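Local coordinates for thiosulfate sulfurtransferase/rhodanese-like domain-containing protein 1 (Homo sapiens, PDB 6BEV) that transfers sulfur from thiosulfate to glutathione through a cysteine persulfide intermediate, making the S-sulfanylglutathione needed in hydrogen sulfide metabolism, at residues A[23-36]-A[121-134]. Sequence-based numbering, arbitrary orientation.
Sequences GAPTVSLPELRSLL and RNYAGAYREWLEKE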
ATOM      1  N   GLY A  23       6.578  12.914  -1.566  1.00 36.61           N
ATOM      2  CA  GLY A  23       6.311  12.161  -0.353  1.00 35.67           C
ATOM      3  C   GLY A  23       5.127  12.681   0.446  1.00 85.24           C
ATOM      4  O   GLY A  23       4.988  12.377   1.626  1.00 26.81           O
ATOM      5  N   ALA A  24       4.265  13.465  -0.195  1.00 24.99           N
ATOM      6  CA  ALA A  24       3.109  14.029   0.473  1.00 19.28           C
ATOM      7  C   ALA A  24       2.118  12.922   0.812  1.00 17.51           C
ATOM      8  O   ALA A  24       2.213  11.808   0.288  1.00 17.84           O
ATOM      9  CB  ALA A  24       2.456  15.077  -0.424  1.00 24.21           C
ATOM     10  N   PRO A  25       1.138  13.197   1.681  1.00 16.67           N
ATOM     11  CA  PRO A  25       0.277  12.108   2.164  1.00 16.73           C
ATOM     12  C   PRO A  25      -0.569  11.462   1.105  1.00 14.23           C
ATOM     13  O   PRO A  25      -0.986  10.321   1.323  1.00 14.73           O
ATOM     14  CB  PRO A  25      -0.603  12.779   3.228  1.00 19.58           C
ATOM     15  CG  PRO A  25       0.130  13.983   3.620  1.00 21.38           C
ATOM     16  CD  PRO A  25       0.837  14.457   2.387  1.00 19.50           C
ATOM     17  N   THR A  26      -0.882  12.154   0.003  1.00 13.45           N
ATOM     18  CA  THR A  26      -1.573  11.563  -1.134  1.00 12.83           C
ATOM     19  C   THR A  26      -0.619  11.466  -2.319  1.00 12.80           C
ATOM     20  O   THR A  26       0.190  12.368  -2.557  1.00 13.47           O
ATOM     21  CB  THR A  26      -2.796  12.406  -1.529  1.00 13.39           C
ATOM     22  OG1 THR A  26      -3.712  12.455  -0.426  1.00 15.21           O
ATOM     23  CG2 THR A  26      -3.519  11.841  -2.748  1.00 13.61           C
ATOM     24  N   VAL A  27      -0.722  10.377  -3.068  1.00 11.73           N
ATOM     25  CA  VAL A  27      -0.050  10.244  -4.362  1.00 11.17           C
ATOM     26  C   VAL A  27      -1.107  10.181  -5.462  1.00 10.59           C
ATOM     27  O   VAL A  27      -2.125   9.492  -5.327  1.00 11.66           O
ATOM     28  CB  VAL A  27       0.902   9.029  -4.381  1.00 11.28           C
ATOM     29  CG1 VAL A  27       0.157   7.717  -4.219  1.00 11.62           C
ATOM     30  CG2 VAL A  27       1.746   9.017  -5.642  1.00 11.27           C
ATOM     31  N   SER A  28      -0.880  10.935  -6.534  1.00 11.78           N
ATOM     32  CA  SER A  28      -1.745  10.913  -7.703  1.00 12.09           C
ATOM     33  C   SER A  28      -1.370   9.760  -8.631  1.00 11.27           C
ATOM     34  O   SER A  28      -0.258   9.228  -8.590  1.00 11.62           O
ATOM     35  CB  SER A  28      -1.596  12.217  -8.486  1.00 13.39           C
ATOM     36  OG  SER A  28      -0.327  12.258  -9.112  1.00 14.54           O
ATOM     37  N   LEU A  29      -2.308   9.403  -9.508  1.00 11.23           N
ATOM     38  CA  LEU A  29      -2.060   8.326 -10.456  1.00 11.44           C
ATOM     39  C   LEU A  29      -0.889   8.621 -11.377  1.00 11.91           C
ATOM     40  O   LEU A  29      -0.072   7.716 -11.598  1.00 12.35           O
ATOM     41  CB  LEU A  29      -3.334   7.989 -11.233  1.00 12.70           C
ATOM     42  CG  LEU A  29      -3.207   6.842 -12.238  1.00 13.90           C
ATOM     43  CD1 LEU A  29      -2.782   5.559 -11.564  1.00 14.53           C
ATOM     44  CD2 LEU A  29      -4.537   6.642 -12.945  1.00 15.71           C
ATOM     45  N   PRO A  30      -0.745   9.814 -11.958  1.00 13.11           N
ATOM     46  CA  PRO A  30       0.428  10.018 -12.820  1.00 14.54           C
ATOM     47  C   PRO A  30       1.741   9.829 -12.083  1.00 14.21           C
ATOM     48  O   PRO A  30       2.669   9.215 -12.624  1.00 14.58           O
ATOM     49  CB  PRO A  30       0.228  11.442 -13.357  1.00 16.32           C
ATOM     50  CG  PRO A  30      -1.242  11.676 -13.285  1.00 17.91           C
ATOM     51  CD  PRO A  30      -1.691  10.943 -12.052  1.00 14.75           C
ATOM     52  N   GLU A  31       1.852  10.334 -10.856  1.00 12.72           N
ATOM     53  CA  GLU A  31       3.089  10.136 -10.111  1.00 12.36           C
ATOM     54  C   GLU A  31       3.280   8.668  -9.788  1.00 11.60           C
ATOM     55  O   GLU A  31       4.389   8.139  -9.918  1.00 12.24           O
ATOM     56  CB  GLU A  31       3.102  10.968  -8.830  1.00 12.96           C
ATOM     57  CG  GLU A  31       4.461  10.868  -8.148  1.00 13.44           C
ATOM     58  CD  GLU A  31       4.571  11.537  -6.788  1.00 14.16           C
ATOM     59  OE1 GLU A  31       3.616  12.192  -6.318  1.00 15.56           O
ATOM     60  OE2 GLU A  31       5.638  11.367  -6.163  1.00 14.29           O
ATOM     61  N   LEU A  32       2.215   7.998  -9.358  1.00 10.92           N
ATOM     62  CA  LEU A  32       2.317   6.585  -9.027  1.00 10.98           C
ATOM     63  C   LEU A  32       2.795   5.772 -10.224  1.00 11.30           C
ATOM     64  O   LEU A  32       3.660   4.901 -10.082  1.00 11.13           O
ATOM     65  CB  LEU A  32       0.970   6.073  -8.542  1.00 11.09           C
ATOM     66  CG  LEU A  32       0.881   4.583  -8.188  1.00 11.59           C
ATOM     67  CD1 LEU A  32       1.927   4.212  -7.140  1.00 12.97           C
ATOM     68  CD2 LEU A  32      -0.516   4.221  -7.726  1.00 12.92           C
ATOM     69  N   ARG A  33       2.249   6.037 -11.414  1.00 11.79           N
ATOM     70  CA  ARG A  33       2.665   5.273 -12.588  1.00 12.30           C
ATOM     71  C   ARG A  33       4.153   5.442 -12.848  1.00 12.25           C
ATOM     72  O   ARG A  33       4.842   4.476 -13.194  1.00 12.88           O
ATOM     73  CB  ARG A  33       1.840   5.681 -13.801  1.00 13.62           C
ATOM     74  CG  ARG A  33       0.428   5.125 -13.787  1.00 15.25           C
ATOM     75  CD  ARG A  33      -0.412   5.804 -14.826  1.00 15.86           C
ATOM     76  NE  ARG A  33      -1.676   5.116 -15.084  1.00 15.71           N
ATOM     77  CZ  ARG A  33      -2.663   5.641 -15.797  1.00 17.39           C
ATOM     78  NH1 ARG A  33      -2.549   6.876 -16.247  1.00 20.00           N
ATOM     79  NH2 ARG A  33      -3.771   4.952 -16.021  1.00 18.04           N
ATOM     80  N   SER A  34       4.683   6.653 -12.681  0.67 11.99           N
ATOM     81  CA  SER A  34       6.110   6.841 -12.916  0.67 12.94           C
ATOM     82  C   SER A  34       6.955   6.206 -11.822  0.67 12.44           C
ATOM     83  O   SER A  34       8.041   5.688 -12.101  0.67 12.85           O
ATOM     84  CB  SER A  34       6.440   8.315 -13.077  0.67 14.34           C
ATOM     85  OG  SER A  34       5.856   8.795 -14.270  0.67 16.33           O
ATOM     86  N   LEU A  35       6.487   6.234 -10.573  1.00 11.39           N
ATOM     87  CA  LEU A  35       7.236   5.575  -9.510  1.00 11.44           C
ATOM     88  C   LEU A  35       7.272   4.068  -9.716  1.00 11.90           C
ATOM     89  O   LEU A  35       8.274   3.411  -9.411  1.00 13.35           O
ATOM     90  CB  LEU A  35       6.634   5.924  -8.141  1.00 12.20           C
ATOM     91  CG  LEU A  35       6.798   7.372  -7.688  1.00 13.13           C
ATOM     92  CD1 LEU A  35       5.881   7.661  -6.513  1.00 14.45           C
ATOM     93  CD2 LEU A  35       8.244   7.661  -7.309  1.00 14.65           C
ATOM     94  N   LEU A  36       6.183   3.486 -10.210  1.00 11.25           N
ATOM     95  CA  LEU A  36       6.184   2.052 -10.478  1.00 11.76           C
ATOM     96  C   LEU A  36       7.126   1.712 -11.622  1.00 12.01           C
ATOM     97  O   LEU A  36       7.873   0.728 -11.549  1.00 13.09           O
ATOM     98  CB  LEU A  36       4.772   1.556 -10.777  1.00 12.29           C
ATOM     99  CG  LEU A  36       3.791   1.683  -9.615  1.00 12.75           C
ATOM    100  CD1 LEU A  36       2.379   1.368 -10.106  1.00 13.82           C
ATOM    101  CD2 LEU A  36       4.162   0.796  -8.456  1.00 13.45           C
ATOM    102  N   ARG A 121       2.087   6.767   1.871  1.00 10.94           N
ATOM    103  CA  ARG A 121       1.239   7.647   1.085  1.00 12.05           C
ATOM    104  C   ARG A 121      -0.013   6.891   0.653  1.00 10.87           C
ATOM    105  O   ARG A 121       0.041   5.692   0.407  1.00 11.26           O
ATOM    106  CB  ARG A 121       1.979   8.137  -0.186  1.00 12.55           C
ATOM    107  CG  ARG A 121       3.377   8.699   0.107  1.00 13.54           C
ATOM    108  CD  ARG A 121       4.135   9.101  -1.138  1.00 13.49           C
ATOM    109  NE  ARG A 121       3.514  10.260  -1.756  1.00 12.71           N
ATOM    110  CZ  ARG A 121       3.815  10.716  -2.966  1.00 12.55           C
ATOM    111  NH1 ARG A 121       4.728  10.097  -3.694  1.00 12.94           N
ATOM    112  NH2 ARG A 121       3.177  11.769  -3.453  1.00 13.15           N
ATOM    113  N   ASN A 122      -1.131   7.615   0.503  1.00 11.94           N
ATOM    114  CA  ASN A 122      -2.408   7.036   0.090  1.00 11.79           C
ATOM    115  C   ASN A 122      -2.624   7.330  -1.385  1.00 10.97           C
ATOM    116  O   ASN A 122      -2.595   8.497  -1.789  1.00 11.50           O
ATOM    117  CB  ASN A 122      -3.551   7.663   0.894  1.00 13.12           C
ATOM    118  CG  ASN A 122      -4.912   7.066   0.564  1.00 12.52           C
ATOM    119  OD1 ASN A 122      -5.044   5.879   0.233  1.00 13.41           O
ATOM    120  ND2 ASN A 122      -5.944   7.901   0.666  1.00 14.07           N
ATOM    121  N   TYR A 123      -2.878   6.287  -2.174  1.00 10.88           N
ATOM    122  CA  TYR A 123      -3.353   6.491  -3.541  1.00 10.32           C
ATOM    123  C   TYR A 123      -4.869   6.723  -3.456  1.00 10.54           C
ATOM    124  O   TYR A 123      -5.682   5.802  -3.538  1.00 11.67           O
ATOM    125  CB  TYR A 123      -2.955   5.327  -4.443  1.00 10.46           C
ATOM    126  CG  TYR A 123      -3.626   5.391  -5.796  1.00 10.15           C
ATOM    127  CD1 TYR A 123      -3.813   6.605  -6.435  1.00 10.60           C
ATOM    128  CD2 TYR A 123      -4.116   4.251  -6.414  1.00 10.38           C
ATOM    129  CE1 TYR A 123      -4.477   6.679  -7.652  1.00 10.84           C
ATOM    130  CE2 TYR A 123      -4.766   4.315  -7.629  1.00 10.47           C
ATOM    131  CZ  TYR A 123      -4.955   5.532  -8.243  1.00 10.79           C
ATOM    132  OH  TYR A 123      -5.636   5.584  -9.434  1.00 11.72           O
ATOM    133  N   ALA A 124      -5.237   7.997  -3.272  1.00 11.61           N
ATOM    134  CA  ALA A 124      -6.626   8.352  -2.973  1.00 12.80           C
ATOM    135  C   ALA A 124      -7.580   8.003  -4.108  1.00 12.78           C
ATOM    136  O   ALA A 124      -8.736   7.643  -3.854  1.00 14.00           O
ATOM    137  CB  ALA A 124      -6.719   9.835  -2.625  1.00 13.71           C
ATOM    138  N   GLY A 125      -7.130   8.095  -5.360  1.00 12.63           N
ATOM    139  CA  GLY A 125      -7.992   7.692  -6.467  1.00 13.43           C
ATOM    140  C   GLY A 125      -8.402   6.235  -6.361  1.00 13.20           C
ATOM    141  O   GLY A 125      -9.518   5.854  -6.728  1.00 14.71           O
ATOM    142  N   ALA A 126      -7.492   5.398  -5.869  1.00 12.52           N
ATOM    143  CA  ALA A 126      -7.799   4.032  -5.443  1.00 12.53           C
ATOM    144  C   ALA A 126      -8.072   3.069  -6.602  1.00 12.76           C
ATOM    145  O   ALA A 126      -7.939   3.428  -7.777  1.00 12.94           O
ATOM    146  CB  ALA A 126      -8.936   4.042  -4.412  1.00 14.19           C
ATOM    147  N   TYR A 127      -8.433   1.818  -6.278  1.00 12.37           N
ATOM    148  CA  TYR A 127      -8.521   0.787  -7.314  1.00 12.92           C
ATOM    149  C   TYR A 127      -9.597   1.095  -8.354  1.00 12.96           C
ATOM    150  O   TYR A 127      -9.416   0.791  -9.535  1.00 13.82           O
ATOM    151  CB  TYR A 127      -8.721  -0.577  -6.648  1.00 13.35           C
ATOM    152  CG  TYR A 127      -8.757  -1.796  -7.542  1.00 14.00           C
ATOM    153  CD1 TYR A 127      -7.717  -2.113  -8.415  1.00 14.69           C
ATOM    154  CD2 TYR A 127      -9.829  -2.676  -7.461  1.00 14.51           C
ATOM    155  CE1 TYR A 127      -7.774  -3.262  -9.207  1.00 14.90           C
ATOM    156  CE2 TYR A 127      -9.881  -3.816  -8.228  1.00 15.92           C
ATOM    157  CZ  TYR A 127      -8.852  -4.116  -9.093  1.00 15.07           C
ATOM    158  OH  TYR A 127      -8.936  -5.255  -9.860  1.00 17.51           O
ATOM    159  N   ARG A 128     -10.721   1.694  -7.959  1.00 13.60           N
ATOM    160  CA  ARG A 128     -11.716   2.004  -8.984  1.00 14.07           C
ATOM    161  C   ARG A 128     -11.175   3.000 -10.003  1.00 14.60           C
ATOM    162  O   ARG A 128     -11.435   2.858 -11.197  1.00 15.12           O
ATOM    163  CB  ARG A 128     -13.029   2.493  -8.383  1.00 14.88           C
ATOM    164  CG  ARG A 128     -13.863   1.420  -7.725  1.00 15.00           C
ATOM    165  CD  ARG A 128     -15.061   2.050  -7.050  1.00 16.49           C
ATOM    166  NE  ARG A 128     -15.789   1.114  -6.204  1.00 16.64           N
ATOM    167  CZ  ARG A 128     -16.558   1.485  -5.189  1.00 16.83           C
ATOM    168  NH1 ARG A 128     -16.678   2.771  -4.871  1.00 18.05           N
ATOM    169  NH2 ARG A 128     -17.180   0.566  -4.466  1.00 17.60           N
ATOM    170  N   GLU A 129     -10.401   4.008  -9.562  1.00 14.35           N
ATOM    171  CA  GLU A 129      -9.782   4.915 -10.527  1.00 13.79           C
ATOM    172  C   GLU A 129      -8.751   4.187 -11.358  1.00 13.33           C
ATOM    173  O   GLU A 129      -8.677   4.398 -12.573  1.00 13.85           O
ATOM    174  CB  GLU A 129      -9.128   6.125  -9.865  1.00 13.90           C
ATOM    175  CG  GLU A 129      -8.412   7.036 -10.895  1.00 14.20           C
ATOM    176  CD  GLU A 129      -7.748   8.234 -10.259  1.00 14.39           C
ATOM    177  OE1 GLU A 129      -6.623   8.090  -9.719  1.00 13.06           O
ATOM    178  OE2 GLU A 129      -8.353   9.327 -10.291  1.00 18.83           O
ATOM    179  N   TRP A 130      -7.951   3.329 -10.724  1.00 13.22           N
ATOM    180  CA  TRP A 130      -6.987   2.542 -11.471  1.00 13.51           C
ATOM    181  C   TRP A 130      -7.674   1.829 -12.633  1.00 13.63           C
ATOM    182  O   TRP A 130      -7.184   1.819 -13.764  1.00 14.30           O
ATOM    183  CB  TRP A 130      -6.340   1.536 -10.521  1.00 14.41           C
ATOM    184  CG  TRP A 130      -5.294   0.768 -11.182  1.00 15.72           C
ATOM    185  CD1 TRP A 130      -5.424  -0.438 -11.829  1.00 17.78           C
ATOM    186  CD2 TRP A 130      -3.941   1.152 -11.315  1.00 16.41           C
ATOM    187  NE1 TRP A 130      -4.221  -0.814 -12.353  1.00 19.12           N
ATOM    188  CE2 TRP A 130      -3.293   0.147 -12.060  1.00 17.49           C
ATOM    189  CE3 TRP A 130      -3.199   2.247 -10.858  1.00 16.45           C
ATOM    190  CZ2 TRP A 130      -1.932   0.190 -12.337  1.00 18.21           C
ATOM    191  CZ3 TRP A 130      -1.841   2.294 -11.154  1.00 18.65           C
ATOM    192  CH2 TRP A 130      -1.226   1.272 -11.890  1.00 18.71           C
ATOM    193  N   LEU A 131      -8.808   1.193 -12.348  1.00 13.76           N
ATOM    194  CA  LEU A 131      -9.534   0.457 -13.377  1.00 15.04           C
ATOM    195  C   LEU A 131     -10.129   1.386 -14.430  1.00 16.48           C
ATOM    196  O   LEU A 131     -10.211   1.015 -15.606  1.00 19.57           O
ATOM    197  CB  LEU A 131     -10.657  -0.354 -12.730  1.00 14.73           C
ATOM    198  CG  LEU A 131     -10.221  -1.536 -11.864  1.00 15.27           C
ATOM    199  CD1 LEU A 131     -11.422  -2.043 -11.101  1.00 16.37           C
ATOM    200  CD2 LEU A 131      -9.601  -2.644 -12.702  1.00 17.13           C
ATOM    201  N   GLU A 132     -10.556   2.582 -14.008  0.74 16.40           N
ATOM    202  CA  GLU A 132     -11.185   3.567 -14.882  0.74 16.52           C
ATOM    203  C   GLU A 132     -10.192   4.170 -15.863  0.74 17.06           C
ATOM    204  O   GLU A 132     -10.557   4.504 -16.997  0.74 18.18           O
ATOM    205  CB  GLU A 132     -11.746   4.676 -13.993  0.74 17.47           C
ATOM    206  CG  GLU A 132     -12.359   5.862 -14.709  0.74 20.28           C
ATOM    207  CD  GLU A 132     -12.469   7.075 -13.798  0.74 21.78           C
ATOM    208  OE1 GLU A 132     -13.077   8.074 -14.229  0.74 23.68           O
ATOM    209  OE2 GLU A 132     -11.938   7.034 -12.663  0.74 22.35           O
ATOM    210  N   LYS A 133      -8.950   4.362 -15.428  1.00 18.21           N
ATOM    211  CA  LYS A 133      -7.927   5.016 -16.232  1.00 20.87           C
ATOM    212  C   LYS A 133      -6.986   4.031 -16.913  1.00 25.40           C
ATOM    213  O   LYS A 133      -6.080   4.460 -17.636  1.00 26.65           O
ATOM    214  CB  LYS A 133      -7.115   5.974 -15.358  1.00 20.75           C
ATOM    215  CG  LYS A 133      -7.929   6.992 -14.579  1.00 22.48           C
ATOM    216  CD  LYS A 133      -8.406   8.159 -15.408  1.00 26.31           C
ATOM    217  CE  LYS A 133      -8.882   9.274 -14.477  1.00 29.17           C
ATOM    218  NZ  LYS A 133      -9.254  10.511 -15.198  1.00 30.91           N
ATOM    219  N   GLU A 134      -7.176   2.735 -16.696  1.00 30.60           N
ATOM    220  CA  GLU A 134      -6.392   1.730 -17.397  1.00 96.06           C
ATOM    221  C   GLU A 134      -6.722   1.779 -18.884  1.00124.27           C
ATOM    222  O   GLU A 134      -7.882   1.946 -19.274  1.00 49.22           O
ATOM    223  CB  GLU A 134      -6.719   0.345 -16.838  1.00 73.22           C
ATOM    224  CG  GLU A 134      -5.531  -0.595 -16.760  1.00 45.44           C
ATOM    225  CD  GLU A 134      -5.889  -1.953 -16.175  1.00 60.70           C
ATOM    226  OE1 GLU A 134      -6.916  -2.055 -15.468  1.00 30.46           O
ATOM    227  OE2 GLU A 134      -5.143  -2.921 -16.425  1.00 59.03           O
TER
HETATM  228  O   HOH W   1      -4.598  10.035  -5.762  0.60 12.96           O
HETATM  229  O   HOH W   2      -5.021  10.245  -9.496  1.00 13.31           O
HETATM  230  O   HOH W   3      -4.560   2.980 -14.285  0.57 15.73           O
HETATM  231  O   HOH W   4      -4.722   6.528 -18.687  0.54 30.27           O
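Arg-121 and Glu-31 form an end-on salt bridge: NH1 meets OE2 at 2.9 Å and NH2 meets OE1 at 2.9 Å. Both oxygens lie near the guanidinium plane, but the carboxylate is turned 54° against it and is met from above. A bend in the arginine chain (chi3 68°) brings NE to Ala-24 O, while NH2 also reaches Thr-26 O. Val-27 CB covers one guanidinium face and Gly-23 the other, so the group is fixed on its faces and around its rim. NH1 also hydrogen-bonds His-94 ND1.

The backbones meet in a single beta bridge between Thr-26 and Asn-122. Asn-122 N donates to Pro-25 O (2.8 Å) and Val-27 N to Asn-122 O (2.9 Å).

Apolar packing follows. Leu-32 CD2 makes a CH-pi contact over the Tyr-123 ring, 4.0 Å from its centroid. Leu-29, with CG anti to the backbone N (chi1 -178°), places CD1 3.4 Å from Trp-130 CE3 and CD2 against Lys-133 CB. Beside this packing, Tyr-123 OH donates to Glu-129 OE1, which a water links to Leu-29 N.

Arg-33 NH2 donates to Lys-133 O, and a second water joins Arg-33 NH2 to Trp-130 O.

In this rhodanese-like domain, the contact joins the N-terminal segment to edge strand 120-122 of the parallel sheet. The axes of helix segments 29-36 and 126-133 are nearly perpendicular, and Val-27, Leu-32 and Tyr-123 pack on Val-96 of strand 95-98.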